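Local coordinates for organophosphorus hydrolase (Pseudomonas pseudoalcaligenes, PDB 4LE6), which probably hydrolyses organophosphate triesters such as aryl dialkyl phosphates, using a pair of zinc ions held in a metallo-beta-lactamase fold, at residues A[135-140]-A[160-165]; A[46-51]-A[125-130]; A[68-73]-A[252-257]; A[85-90]-A[292-297]. All coordinates share one frame; numbering follows the deposited sequence. Where two conformers were deposited one is given.

Contact 1 of 4, residues A[135-140]-A[160-165]; sequences VLLTHL and ATVEVP. With ZN (zinc ion), chain J.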
loop_
_atom_site.group_PDB
_atom_site.type_symbol
_atom_site.label_atom_id
_atom_site.label_comp_id
_atom_site.label_asym_id
_atom_site.label_seq_id
_atom_site.Cartn_x
_atom_site.Cartn_y
_atom_site.Cartn_z
ATOM N N VAL A 135 25.181 -8.757 -0.531
ATOM C CA VAL A 135 23.884 -9.398 -0.724
ATOM C C VAL A 135 23.684 -10.410 0.406
ATOM O O VAL A 135 24.539 -11.267 0.612
ATOM C CB VAL A 135 23.786 -10.119 -2.081
ATOM C CG1 VAL A 135 22.450 -10.864 -2.202
ATOM C CG2 VAL A 135 23.928 -9.123 -3.236
ATOM N N LEU A 136 22.586 -10.288 1.155
ATOM C CA LEU A 136 22.252 -11.247 2.208
ATOM C C LEU A 136 21.072 -12.082 1.738
ATOM O O LEU A 136 20.041 -11.535 1.360
ATOM C CB LEU A 136 21.859 -10.533 3.509
ATOM C CG LEU A 136 22.776 -9.405 3.979
ATOM C CD1 LEU A 136 22.142 -8.656 5.143
ATOM C CD2 LEU A 136 24.130 -9.958 4.353
ATOM N N LEU A 137 21.200 -13.402 1.768
ATOM C CA LEU A 137 20.085 -14.262 1.387
ATOM C C LEU A 137 19.405 -14.798 2.633
ATOM O O LEU A 137 20.087 -15.357 3.505
ATOM C CB LEU A 137 20.595 -15.444 0.564
ATOM C CG LEU A 137 21.198 -15.107 -0.799
ATOM C CD1 LEU A 137 21.664 -16.398 -1.453
ATOM C CD2 LEU A 137 20.187 -14.388 -1.663
ATOM N N THR A 138 18.075 -14.664 2.731
ATOM C CA THR A 138 17.365 -15.251 3.873
ATOM C C THR A 138 17.435 -16.774 3.775
ATOM O O THR A 138 17.559 -17.453 4.783
ATOM C CB THR A 138 15.899 -14.791 3.977
ATOM O OG1 THR A 138 15.203 -15.093 2.761
ATOM C CG2 THR A 138 15.863 -13.307 4.214
ATOM N N HIS A 139 17.371 -17.292 2.549
ATOM C CA HIS A 139 17.477 -18.720 2.283
ATOM C C HIS A 139 17.679 -18.921 0.786
ATOM O O HIS A 139 17.643 -17.958 0.020
ATOM C CB HIS A 139 16.239 -19.504 2.785
ATOM C CG HIS A 139 14.935 -19.096 2.158
ATOM N ND1 HIS A 139 14.463 -17.802 2.185
ATOM C CD2 HIS A 139 13.959 -19.837 1.572
ATOM C CE1 HIS A 139 13.273 -17.755 1.606
ATOM N NE2 HIS A 139 12.949 -18.977 1.216
ATOM N N LEU A 140 17.874 -20.166 0.367
ATOM C CA LEU A 140 18.343 -20.452 -0.994
ATOM C C LEU A 140 17.254 -20.813 -1.988
ATOM O O LEU A 140 17.536 -21.261 -3.116
ATOM C CB LEU A 140 19.395 -21.576 -0.953
ATOM C CG LEU A 140 20.662 -21.223 -0.178
ATOM C CD1 LEU A 140 21.679 -22.377 -0.243
ATOM C CD2 LEU A 140 21.279 -19.907 -0.687
ATOM N N ALA A 160 29.419 -7.543 -5.165
ATOM C CA ALA A 160 28.857 -7.828 -3.862
ATOM C C ALA A 160 29.482 -9.036 -3.207
ATOM O O ALA A 160 29.826 -10.029 -3.857
ATOM C CB ALA A 160 27.345 -8.015 -3.951
ATOM N N THR A 161 29.628 -8.939 -1.895
ATOM C CA THR A 161 29.914 -10.108 -1.076
ATOM C C THR A 161 28.573 -10.770 -0.803
ATOM O O THR A 161 27.643 -10.111 -0.345
ATOM C CB THR A 161 30.578 -9.688 0.219
ATOM O OG1 THR A 161 31.832 -9.058 -0.090
ATOM C CG2 THR A 161 30.815 -10.893 1.140
ATOM N N VAL A 162 28.457 -12.056 -1.108
ATOM C CA VAL A 162 27.185 -12.759 -0.936
ATOM C C VAL A 162 27.211 -13.633 0.319
ATOM O O VAL A 162 28.033 -14.530 0.445
ATOM C CB VAL A 162 26.861 -13.636 -2.162
ATOM C CG1 VAL A 162 25.498 -14.337 -1.987
ATOM C CG2 VAL A 162 26.864 -12.775 -3.434
ATOM N N GLU A 163 26.279 -13.380 1.231
ATOM C CA GLU A 163 26.203 -14.119 2.490
ATOM C C GLU A 163 25.149 -15.212 2.381
ATOM O O GLU A 163 23.964 -14.916 2.269
ATOM C CB GLU A 163 25.846 -13.161 3.630
ATOM C CG GLU A 163 25.390 -13.823 4.938
ATOM C CD GLU A 163 26.521 -14.408 5.752
ATOM O OE1 GLU A 163 26.230 -14.944 6.840
ATOM O OE2 GLU A 163 27.688 -14.335 5.317
ATOM N N VAL A 164 25.594 -16.464 2.427
ATOM C CA VAL A 164 24.715 -17.618 2.329
ATOM C C VAL A 164 24.529 -18.202 3.722
ATOM O O VAL A 164 25.499 -18.450 4.421
ATOM C CB VAL A 164 25.328 -18.681 1.395
ATOM C CG1 VAL A 164 24.584 -20.009 1.503
ATOM C CG2 VAL A 164 25.338 -18.167 -0.041
ATOM N N PRO A 165 23.277 -18.431 4.139
ATOM C CA PRO A 165 23.105 -18.987 5.485
ATOM C C PRO A 165 23.628 -20.414 5.583
ATOM O O PRO A 165 23.597 -21.143 4.592
ATOM C CB PRO A 165 21.590 -18.947 5.698
ATOM C CG PRO A 165 20.992 -18.895 4.314
ATOM C CD PRO A 165 22.000 -18.229 3.433
HETATM ZN ZN ZN J . 11.077 -19.905 0.591
HETATM O O HOH W 1 10.300 -19.052 -1.203
#
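V135 and L137 grip residues 161-163 through three backbone hydrogen bonds that set two strands parallel: V135 N to T161 O (2.8 Å), E163 N to V135 O (2.8 Å) and L137 N to E163 O (3.2 Å). V135 and V162 share one face of this pairing, L136 and E163 the other. Beside the two valines, V135 CG2 meets A160 CB at 3.7 Å, and the far end of L137 brings CD1 near the CG1 of V162 and the CG2 of V164. On the L136 face, L136 CD2 lies against E163 CB at 3.7 Å, the two chains crossing obliquely. Where the strands end, the P165 ring takes over, its CD 3.5 Å from L137 O and its CG near T138 O. Just beyond, H139 binds a zinc ion through NE2 at 2.2 Å. Its ND1 donates to T138 OG1 (2.9 Å), which lies close to the imidazole plane and so fixes the ring's rotation; D104 holds that hydroxyl in turn. H141, H226 and D247 complete the protein ligands of this zinc. A beta-alpha-beta unit whose first strand runs straight into the HxHxDH zinc-binding motif is a hallmark of the metallo-beta-lactamase fold.

Contact 2 of 4, residues A[46-51]-A[125-130]; sequences EVTALY and SGYQPE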
loop_
_atom_site.group_PDB
_atom_site.type_symbol
_atom_site.label_atom_id
_atom_site.label_comp_id
_atom_site.label_asym_id
_atom_site.label_seq_id
_atom_site.Cartn_x
_atom_site.Cartn_y
_atom_site.Cartn_z
ATOM N N GLU A 46 18.368 4.163 4.887
ATOM C CA GLU A 46 17.321 4.274 3.872
ATOM C C GLU A 46 16.932 2.890 3.362
ATOM O O GLU A 46 17.774 2.118 2.890
ATOM C CB GLU A 46 17.808 5.130 2.722
ATOM C CG GLU A 46 16.855 5.209 1.555
ATOM C CD GLU A 46 17.598 5.586 0.300
ATOM O OE1 GLU A 46 17.376 6.697 -0.216
ATOM O OE2 GLU A 46 18.429 4.768 -0.146
ATOM N N VAL A 47 15.645 2.580 3.461
ATOM C CA VAL A 47 15.120 1.307 2.982
ATOM C C VAL A 47 14.417 1.524 1.650
ATOM O O VAL A 47 13.561 2.410 1.529
ATOM C CB VAL A 47 14.115 0.726 3.988
ATOM C CG1 VAL A 47 13.557 -0.599 3.505
ATOM C CG2 VAL A 47 14.771 0.583 5.363
ATOM N N THR A 48 14.801 0.744 0.645
ATOM C CA THR A 48 14.086 0.706 -0.619
ATOM C C THR A 48 13.512 -0.698 -0.803
ATOM O O THR A 48 14.265 -1.645 -1.028
ATOM C CB THR A 48 14.977 1.046 -1.822
ATOM O OG1 THR A 48 15.498 2.368 -1.689
ATOM C CG2 THR A 48 14.173 1.008 -3.107
ATOM N N ALA A 49 12.188 -0.824 -0.684
ATOM C CA ALA A 49 11.517 -2.085 -0.976
ATOM C C ALA A 49 11.482 -2.254 -2.481
ATOM O O ALA A 49 11.243 -1.261 -3.207
ATOM C CB ALA A 49 10.098 -2.082 -0.423
ATOM N N LEU A 50 11.717 -3.487 -2.942
ATOM C CA LEU A 50 11.797 -3.798 -4.372
ATOM C C LEU A 50 10.909 -4.987 -4.730
ATOM O O LEU A 50 11.035 -6.060 -4.148
ATOM C CB LEU A 50 13.235 -4.160 -4.753
ATOM C CG LEU A 50 14.275 -3.069 -4.510
ATOM C CD1 LEU A 50 15.652 -3.635 -4.741
ATOM C CD2 LEU A 50 14.010 -1.880 -5.441
ATOM N N TYR A 51 10.053 -4.802 -5.726
ATOM C CA TYR A 51 9.081 -5.813 -6.133
ATOM C C TYR A 51 9.684 -6.706 -7.201
ATOM O O TYR A 51 10.250 -6.204 -8.163
ATOM C CB TYR A 51 7.867 -5.087 -6.684
ATOM C CG TYR A 51 6.676 -5.919 -7.073
ATOM C CD1 TYR A 51 5.982 -6.683 -6.135
ATOM C CD2 TYR A 51 6.194 -5.895 -8.382
ATOM C CE1 TYR A 51 4.854 -7.423 -6.511
ATOM C CE2 TYR A 51 5.064 -6.624 -8.749
ATOM C CZ TYR A 51 4.407 -7.378 -7.815
ATOM O OH TYR A 51 3.288 -8.095 -8.206
ATOM N N SER A 125 14.684 2.736 -8.894
ATOM C CA SER A 125 14.768 3.433 -7.617
ATOM C C SER A 125 16.000 4.352 -7.520
ATOM O O SER A 125 16.178 5.060 -6.526
ATOM C CB SER A 125 14.785 2.422 -6.470
ATOM O OG SER A 125 16.084 1.943 -6.226
ATOM N N GLY A 126 16.855 4.344 -8.534
ATOM C CA GLY A 126 17.970 5.291 -8.578
ATOM C C GLY A 126 19.337 4.729 -8.205
ATOM O O GLY A 126 20.315 5.478 -8.069
ATOM N N TYR A 127 19.413 3.413 -8.035
ATOM C CA TYR A 127 20.680 2.748 -7.768
ATOM C C TYR A 127 21.084 1.892 -8.955
ATOM O O TYR A 127 20.285 1.665 -9.851
ATOM C CB TYR A 127 20.564 1.875 -6.520
ATOM C CG TYR A 127 20.478 2.667 -5.245
ATOM C CD1 TYR A 127 21.587 3.334 -4.748
ATOM C CD2 TYR A 127 19.278 2.782 -4.553
ATOM C CE1 TYR A 127 21.519 4.072 -3.586
ATOM C CE2 TYR A 127 19.208 3.512 -3.388
ATOM C CZ TYR A 127 20.330 4.152 -2.910
ATOM O OH TYR A 127 20.262 4.883 -1.751
ATOM N N GLN A 128 22.329 1.424 -8.964
ATOM C CA GLN A 128 22.765 0.475 -9.976
ATOM C C GLN A 128 23.301 -0.758 -9.267
ATOM O O GLN A 128 23.817 -0.660 -8.155
ATOM C CB GLN A 128 23.814 1.102 -10.911
ATOM C CG GLN A 128 23.244 2.194 -11.839
ATOM C CD GLN A 128 22.367 1.644 -12.965
ATOM O OE1 GLN A 128 22.666 0.598 -13.553
ATOM N NE2 GLN A 128 21.281 2.359 -13.279
ATOM N N PRO A 129 23.169 -1.929 -9.903
ATOM C CA PRO A 129 23.595 -3.177 -9.256
ATOM C C PRO A 129 25.087 -3.194 -8.925
ATOM O O PRO A 129 25.475 -3.780 -7.918
ATOM C CB PRO A 129 23.258 -4.256 -10.289
ATOM C CG PRO A 129 23.067 -3.525 -11.602
ATOM C CD PRO A 129 22.649 -2.134 -11.269
ATOM N N GLU A 130 25.901 -2.520 -9.733
ATOM C CA GLU A 130 27.333 -2.424 -9.463
ATOM C C GLU A 130 27.629 -1.773 -8.113
ATOM O O GLU A 130 28.724 -1.927 -7.583
ATOM C CB GLU A 130 28.041 -1.633 -10.565
ATOM C CG GLU A 130 28.081 -2.352 -11.906
ATOM C CD GLU A 130 26.752 -2.295 -12.662
ATOM O OE1 GLU A 130 25.852 -1.493 -12.299
ATOM O OE2 GLU A 130 26.611 -3.065 -13.633
#
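Y127 reaches from the loop after helix 118-124 to the carboxylate of E46, and its ring can be followed outward from CB. CB and CG stand clear of strand 45-57, CG lying anti to the carbonyl carbon (chi1 -72°), a setting that sends the ring along the strand toward its E46 end. Further out, Y127 CE2 passes T48 OG1 at 4.2 Å, a loose approach near the ring plane; that hydroxyl has its hydrogen bond with R39. Y127 CZ comes within 3.4 Å of E46 OE2. At the tip, Y127 OH donates a hydrogen bond to E46 OE2; its 2.4 Å is shorter than usual, and the exact length is doubtful. The carboxylate oxygen sits in the plane of the ring, whereas the carboxylate is turned almost perpendicular to it, their planes 82° apart. E46 approaches from the opposite direction on an extended chain. Helix 118-124 ends here in a Schellman motif, with G126 at positive phi (103°), and this turn brings S125 and Y127 against strand 45-57, on the helix-covered face of the sheet in the metallo-beta-lactamase sandwich. S125 CB packs on T48 CG2 at 3.7 Å, while its OG, turned back to L122 O, has L50 CD2 nearby at 4.4 Å. The Y127-E46 pair has further partners: N95 ND2 also bonds Y127 OH, and E46 OE1 accepts from the backbone N of K31 of the second subunit.

Contact 3 of 4, residues A[68-73]-A[252-257]; sequences KDLQSL and HAVQFA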
loop_
_atom_site.group_PDB
_atom_site.type_symbol
_atom_site.label_atom_id
_atom_site.label_comp_id
_atom_site.label_asym_id
_atom_site.label_seq_id
_atom_site.Cartn_x
_atom_site.Cartn_y
_atom_site.Cartn_z
ATOM N N LYS A 68 -13.088 -24.570 4.640
ATOM C CA LYS A 68 -14.103 -23.553 4.896
ATOM C C LYS A 68 -13.479 -22.350 5.590
ATOM O O LYS A 68 -13.656 -21.202 5.169
ATOM C CB LYS A 68 -15.211 -24.127 5.781
ATOM C CG LYS A 68 -16.617 -23.802 5.322
ATOM C CD LYS A 68 -17.658 -24.165 6.379
ATOM C CE LYS A 68 -17.668 -25.655 6.693
ATOM N NZ LYS A 68 -18.712 -25.994 7.700
ATOM N N ASP A 69 -12.739 -22.626 6.661
ATOM C CA ASP A 69 -12.106 -21.579 7.462
ATOM C C ASP A 69 -11.047 -20.826 6.677
ATOM O O ASP A 69 -10.876 -19.605 6.824
ATOM C CB ASP A 69 -11.488 -22.195 8.711
ATOM C CG ASP A 69 -12.531 -22.773 9.633
ATOM O OD1 ASP A 69 -13.537 -22.076 9.882
ATOM O OD2 ASP A 69 -12.362 -23.925 10.092
ATOM N N LEU A 70 -10.337 -21.564 5.836
ATOM C CA LEU A 70 -9.330 -20.975 4.964
ATOM C C LEU A 70 -10.007 -19.995 4.015
ATOM O O LEU A 70 -9.589 -18.824 3.896
ATOM C CB LEU A 70 -8.614 -22.079 4.184
ATOM C CG LEU A 70 -7.486 -21.673 3.240
ATOM C CD1 LEU A 70 -6.473 -20.760 3.923
ATOM C CD2 LEU A 70 -6.804 -22.931 2.721
ATOM N N GLN A 71 -11.083 -20.454 3.373
ATOM C CA GLN A 71 -11.825 -19.599 2.441
ATOM C C GLN A 71 -12.422 -18.377 3.126
ATOM O O GLN A 71 -12.445 -17.287 2.547
ATOM C CB GLN A 71 -12.940 -20.383 1.738
ATOM C CG GLN A 71 -12.425 -21.404 0.732
ATOM C CD GLN A 71 -11.583 -20.768 -0.365
ATOM O OE1 GLN A 71 -11.885 -19.670 -0.837
ATOM N NE2 GLN A 71 -10.519 -21.452 -0.770
ATOM N N SER A 72 -12.948 -18.567 4.334
ATOM C CA SER A 72 -13.436 -17.434 5.123
ATOM C C SER A 72 -12.313 -16.429 5.379
ATOM O O SER A 72 -12.491 -15.220 5.184
ATOM C CB SER A 72 -14.015 -17.911 6.452
ATOM O OG SER A 72 -15.152 -18.727 6.228
ATOM N N LEU A 73 -11.159 -16.919 5.819
ATOM C CA LEU A 73 -10.022 -16.017 6.037
ATOM C C LEU A 73 -9.607 -15.269 4.769
ATOM O O LEU A 73 -9.275 -14.077 4.814
ATOM C CB LEU A 73 -8.832 -16.783 6.590
ATOM C CG LEU A 73 -8.992 -17.223 8.050
ATOM C CD1 LEU A 73 -7.936 -18.267 8.366
ATOM C CD2 LEU A 73 -8.870 -16.032 8.991
ATOM N N HIS A 252 -0.522 -13.489 4.286
ATOM C CA HIS A 252 -0.818 -12.528 5.340
ATOM C C HIS A 252 -2.270 -12.656 5.815
ATOM O O HIS A 252 -2.590 -12.286 6.945
ATOM C CB HIS A 252 -0.597 -11.111 4.830
ATOM C CG HIS A 252 -1.664 -10.658 3.888
ATOM N ND1 HIS A 252 -1.697 -11.047 2.568
ATOM C CD2 HIS A 252 -2.766 -9.899 4.085
ATOM C CE1 HIS A 252 -2.760 -10.525 1.982
ATOM N NE2 HIS A 252 -3.428 -9.825 2.882
ATOM N N ALA A 253 -3.144 -13.183 4.965
ATOM C CA ALA A 253 -4.566 -13.234 5.296
ATOM C C ALA A 253 -4.882 -14.400 6.199
ATOM O O ALA A 253 -5.947 -14.432 6.798
ATOM C CB ALA A 253 -5.425 -13.314 4.044
ATOM N N VAL A 254 -3.956 -15.350 6.310
ATOM C CA VAL A 254 -4.212 -16.584 7.058
ATOM C C VAL A 254 -3.281 -16.740 8.251
ATOM O O VAL A 254 -3.735 -17.091 9.336
ATOM C CB VAL A 254 -4.051 -17.821 6.151
ATOM C CG1 VAL A 254 -4.198 -19.120 6.934
ATOM C CG2 VAL A 254 -5.037 -17.783 5.014
ATOM N N GLN A 255 -1.988 -16.491 8.047
ATOM C CA GLN A 255 -0.969 -16.930 8.994
ATOM C C GLN A 255 -0.627 -15.919 10.092
ATOM O O GLN A 255 0.086 -16.254 11.029
ATOM C CB GLN A 255 0.306 -17.332 8.246
ATOM C CG GLN A 255 0.134 -18.574 7.362
ATOM C CD GLN A 255 1.409 -18.937 6.624
ATOM O OE1 GLN A 255 1.825 -18.228 5.715
ATOM N NE2 GLN A 255 2.048 -20.022 7.030
ATOM N N PHE A 256 -1.099 -14.681 9.971
ATOM C CA PHE A 256 -1.086 -13.782 11.117
ATOM C C PHE A 256 -2.196 -14.214 12.059
ATOM O O PHE A 256 -1.947 -14.484 13.243
ATOM C CB PHE A 256 -1.262 -12.332 10.687
ATOM C CG PHE A 256 -0.005 -11.712 10.124
ATOM C CD1 PHE A 256 0.990 -11.252 10.966
ATOM C CD2 PHE A 256 0.170 -11.573 8.756
ATOM C CE1 PHE A 256 2.149 -10.663 10.449
ATOM C CE2 PHE A 256 1.322 -10.990 8.237
ATOM C CZ PHE A 256 2.312 -10.538 9.083
ATOM N N ALA A 257 -3.415 -14.330 11.535
ATOM C CA ALA A 257 -4.541 -14.758 12.370
ATOM C C ALA A 257 -4.345 -16.181 12.917
ATOM O O ALA A 257 -4.704 -16.471 14.060
ATOM C CB ALA A 257 -5.839 -14.667 11.597
HETATM O O HOH W 2 -8.188 -12.929 7.162
#
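L73 and L70, one turn apart on helix 67-76, present their branched ends to V254 at different angles. L73 meets the valine at about a right angle, its CD1 4.1 Å from V254 CG1, and its other methyl, CD2, reaches A257 CB at 4.2 Å. L70 comes in obliquely. Its CG, anti to the backbone N (chi1 -178°), is carried toward V254, and a second torsion near 50° then directs L70 CD1 onto V254 CG2 at 3.5 Å, closer than carbons usually pack. The valine's CG2 is thus pressed closest by L70 CD1, whereas its CG1 is about equally near both leucines. L73 CB additionally rests on A253 O at 3.7 Å. Beside this apolar patch, the two backbones are joined by a water that donates to L73 O (2.8 Å) and to A253 O (2.7 Å). Beyond it, F256 packs against W312 and L280. The contact thus attaches helix 67-76 to the short, irregular helix 252-255, away from the zinc site. No direct hydrogen bond crosses between the two segments, so the fit of methyl groups and a single bridging water carry the attachment, and both carbonyls joined by that water are satisfied without the backbones meeting.

Contact 4 of 4, residues A[85-90]-A[292-297]; sequences VQTAVN and GAHLPF. With ZN (zinc ion), chain K.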
loop_
_atom_site.group_PDB
_atom_site.type_symbol
_atom_site.label_atom_id
_atom_site.label_comp_id
_atom_site.label_asym_id
_atom_site.label_seq_id
_atom_site.Cartn_x
_atom_site.Cartn_y
_atom_site.Cartn_z
ATOM N N VAL A 85 -3.689 -18.126 -5.121
ATOM C CA VAL A 85 -3.470 -16.886 -4.393
ATOM C C VAL A 85 -2.294 -16.138 -5.008
ATOM O O VAL A 85 -1.154 -16.600 -4.981
ATOM C CB VAL A 85 -3.185 -17.163 -2.908
ATOM C CG1 VAL A 85 -2.815 -15.876 -2.164
ATOM C CG2 VAL A 85 -4.385 -17.843 -2.268
ATOM N N GLN A 86 -2.572 -14.987 -5.593
ATOM C CA GLN A 86 -1.509 -14.186 -6.180
ATOM C C GLN A 86 -0.601 -13.695 -5.073
ATOM O O GLN A 86 -1.028 -12.922 -4.216
ATOM C CB GLN A 86 -2.086 -12.995 -6.931
ATOM C CG GLN A 86 -1.017 -12.071 -7.517
ATOM C CD GLN A 86 -1.640 -10.981 -8.366
ATOM O OE1 GLN A 86 -2.801 -11.080 -8.754
ATOM N NE2 GLN A 86 -0.897 -9.933 -8.624
ATOM N N THR A 87 0.649 -14.136 -5.110
ATOM C CA THR A 87 1.563 -13.908 -4.023
ATOM C C THR A 87 2.746 -13.071 -4.513
ATOM O O THR A 87 3.378 -13.386 -5.518
ATOM C CB THR A 87 2.047 -15.236 -3.445
ATOM O OG1 THR A 87 0.925 -15.981 -2.953
ATOM C CG2 THR A 87 3.033 -15.012 -2.307
ATOM N N ALA A 88 3.026 -12.005 -3.775
ATOM C CA ALA A 88 4.116 -11.087 -4.072
ATOM C C ALA A 88 5.431 -11.720 -3.677
ATOM O O ALA A 88 5.473 -12.570 -2.773
ATOM C CB ALA A 88 3.933 -9.801 -3.285
ATOM N N VAL A 89 6.492 -11.312 -4.358
ATOM C CA VAL A 89 7.852 -11.684 -3.999
ATOM C C VAL A 89 8.636 -10.375 -3.904
ATOM O O VAL A 89 8.745 -9.638 -4.885
ATOM C CB VAL A 89 8.474 -12.591 -5.064
ATOM C CG1 VAL A 89 9.936 -12.905 -4.738
ATOM C CG2 VAL A 89 7.675 -13.878 -5.195
ATOM N N ASN A 90 9.140 -10.064 -2.715
ATOM C CA ASN A 90 9.836 -8.811 -2.481
ATOM C C ASN A 90 11.304 -9.002 -2.091
ATOM O O ASN A 90 11.691 -10.030 -1.534
ATOM C CB ASN A 90 9.143 -8.025 -1.372
ATOM C CG ASN A 90 7.657 -7.876 -1.597
ATOM O OD1 ASN A 90 7.197 -7.538 -2.695
ATOM N ND2 ASN A 90 6.892 -8.092 -0.540
ATOM N N GLY A 292 8.797 -8.214 4.689
ATOM C CA GLY A 292 8.450 -9.606 4.447
ATOM C C GLY A 292 8.374 -9.969 2.982
ATOM O O GLY A 292 7.572 -9.418 2.210
ATOM N N ALA A 293 9.165 -10.962 2.610
ATOM C CA ALA A 293 9.340 -11.337 1.216
ATOM C C ALA A 293 8.037 -11.645 0.501
ATOM O O ALA A 293 7.932 -11.464 -0.722
ATOM C CB ALA A 293 10.270 -12.525 1.118
ATOM N N HIS A 294 7.037 -12.125 1.236
ATOM C CA HIS A 294 5.769 -12.513 0.603
ATOM C C HIS A 294 4.557 -11.785 1.163
ATOM O O HIS A 294 3.406 -12.208 0.968
ATOM C CB HIS A 294 5.585 -14.030 0.677
ATOM C CG HIS A 294 6.677 -14.776 -0.022
ATOM N ND1 HIS A 294 6.971 -14.573 -1.353
ATOM C CD2 HIS A 294 7.576 -15.682 0.430
ATOM C CE1 HIS A 294 7.998 -15.327 -1.695
ATOM N NE2 HIS A 294 8.391 -16.003 -0.630
ATOM N N LEU A 295 4.808 -10.661 1.816
ATOM C CA LEU A 295 3.731 -9.793 2.265
ATOM C C LEU A 295 3.397 -8.859 1.092
ATOM O O LEU A 295 4.242 -8.653 0.225
ATOM C CB LEU A 295 4.155 -9.006 3.512
ATOM C CG LEU A 295 4.547 -9.892 4.701
ATOM C CD1 LEU A 295 5.013 -9.037 5.875
ATOM C CD2 LEU A 295 3.398 -10.798 5.128
ATOM N N PRO A 296 2.165 -8.334 1.044
ATOM C CA PRO A 296 1.776 -7.437 -0.052
ATOM C C PRO A 296 2.746 -6.274 -0.158
ATOM O O PRO A 296 3.081 -5.652 0.849
ATOM C CB PRO A 296 0.378 -6.986 0.349
ATOM C CG PRO A 296 -0.133 -8.082 1.237
ATOM C CD PRO A 296 1.070 -8.501 2.013
ATOM N N PHE A 297 3.259 -6.049 -1.360
ATOM C CA PHE A 297 4.327 -5.081 -1.576
ATOM C C PHE A 297 3.836 -3.714 -1.122
ATOM O O PHE A 297 2.669 -3.383 -1.366
ATOM C CB PHE A 297 4.678 -5.038 -3.071
ATOM C CG PHE A 297 5.697 -4.025 -3.398
ATOM C CD1 PHE A 297 7.039 -4.316 -3.248
ATOM C CD2 PHE A 297 5.322 -2.754 -3.809
ATOM C CE1 PHE A 297 8.002 -3.360 -3.507
ATOM C CE2 PHE A 297 6.281 -1.798 -4.071
ATOM C CZ PHE A 297 7.626 -2.106 -3.916
HETATM ZN ZN ZN K . 9.975 -17.303 -0.795
HETATM O O HOH W 3 1.608 -11.551 -1.217
HETATM O O HOH W 1 10.300 -19.052 -1.203
#
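N90 and H294 carry the polar side of this contact, each using a side-chain nitrogen on the other segment's carbonyls. N90 ND2 donates twice, to L295 O (2.8 Å) and to G292 O (3.1 Å), both acceptors lying near the amide plane, so the rotation of the amide is fixed. G292 O also closes a type I turn by accepting from L295 N, and the two donors reach it from opposite faces of its carbonyl plane. In the backbone, N90 N bonds to a lone pair of A293 O at 2.7 Å. H294 ND1 donates to A88 O (2.9 Å, 167°), lying in the carbonyl plane with the oxygen in the ring plane. A water spans A88 N and H294 O.

The A88 carbonyl holds H294 ND1 while H294 NE2 binds a zinc ion at 2.1 Å, so the bond probably helps set the ring's orientation; the other protein ligands of this zinc are D143, H144 and D247. Such a histidine, in the loop after strand 289-292, is the final ligand of the binuclear centre in the metallo-beta-lactamase fold, here steadied from strand 85-95 of the opposing sheet.

Apolar packing fills in around the imidazole. V89 CG2 lies at its edge, 3.8 Å from H294 CE1, the two side chains pointing the same way, while T87 CG2 approaches H294 CB.

A polar atom at an aromatic edge stands apart from these: F297 offers its ring edge to N90 OD1, F297 CD1 being 3.3 Å away, with amide and ring planes 58° apart; this buried oxygen has no hydrogen-bond partner. F297 also meets the ring of F317 of the second subunit.

Overall arrangement
From the N terminus, strand 45-57 opens contact 2, and helix 67-76 and strand 85-95 then open contacts 3 and 4 before residues 125-130 close contact 2, which therefore crosses both. Contact 1 opens next and closes locally, in series with contact 2 and nested inside the loops of contacts 3 and 4. Residues 252-257 close contact 3 and residues 292-297 close contact 4, so these two cross as well. Contacts 1, 2 and 4 reach one six-stranded sheet; contact 4 ties it to the other. F297 packs on residues 49-51, and P296 and L295 on H252 and F256, linking contact 4 to contacts 2 and 3. Contacts 1 and 4 share the water between the zincs.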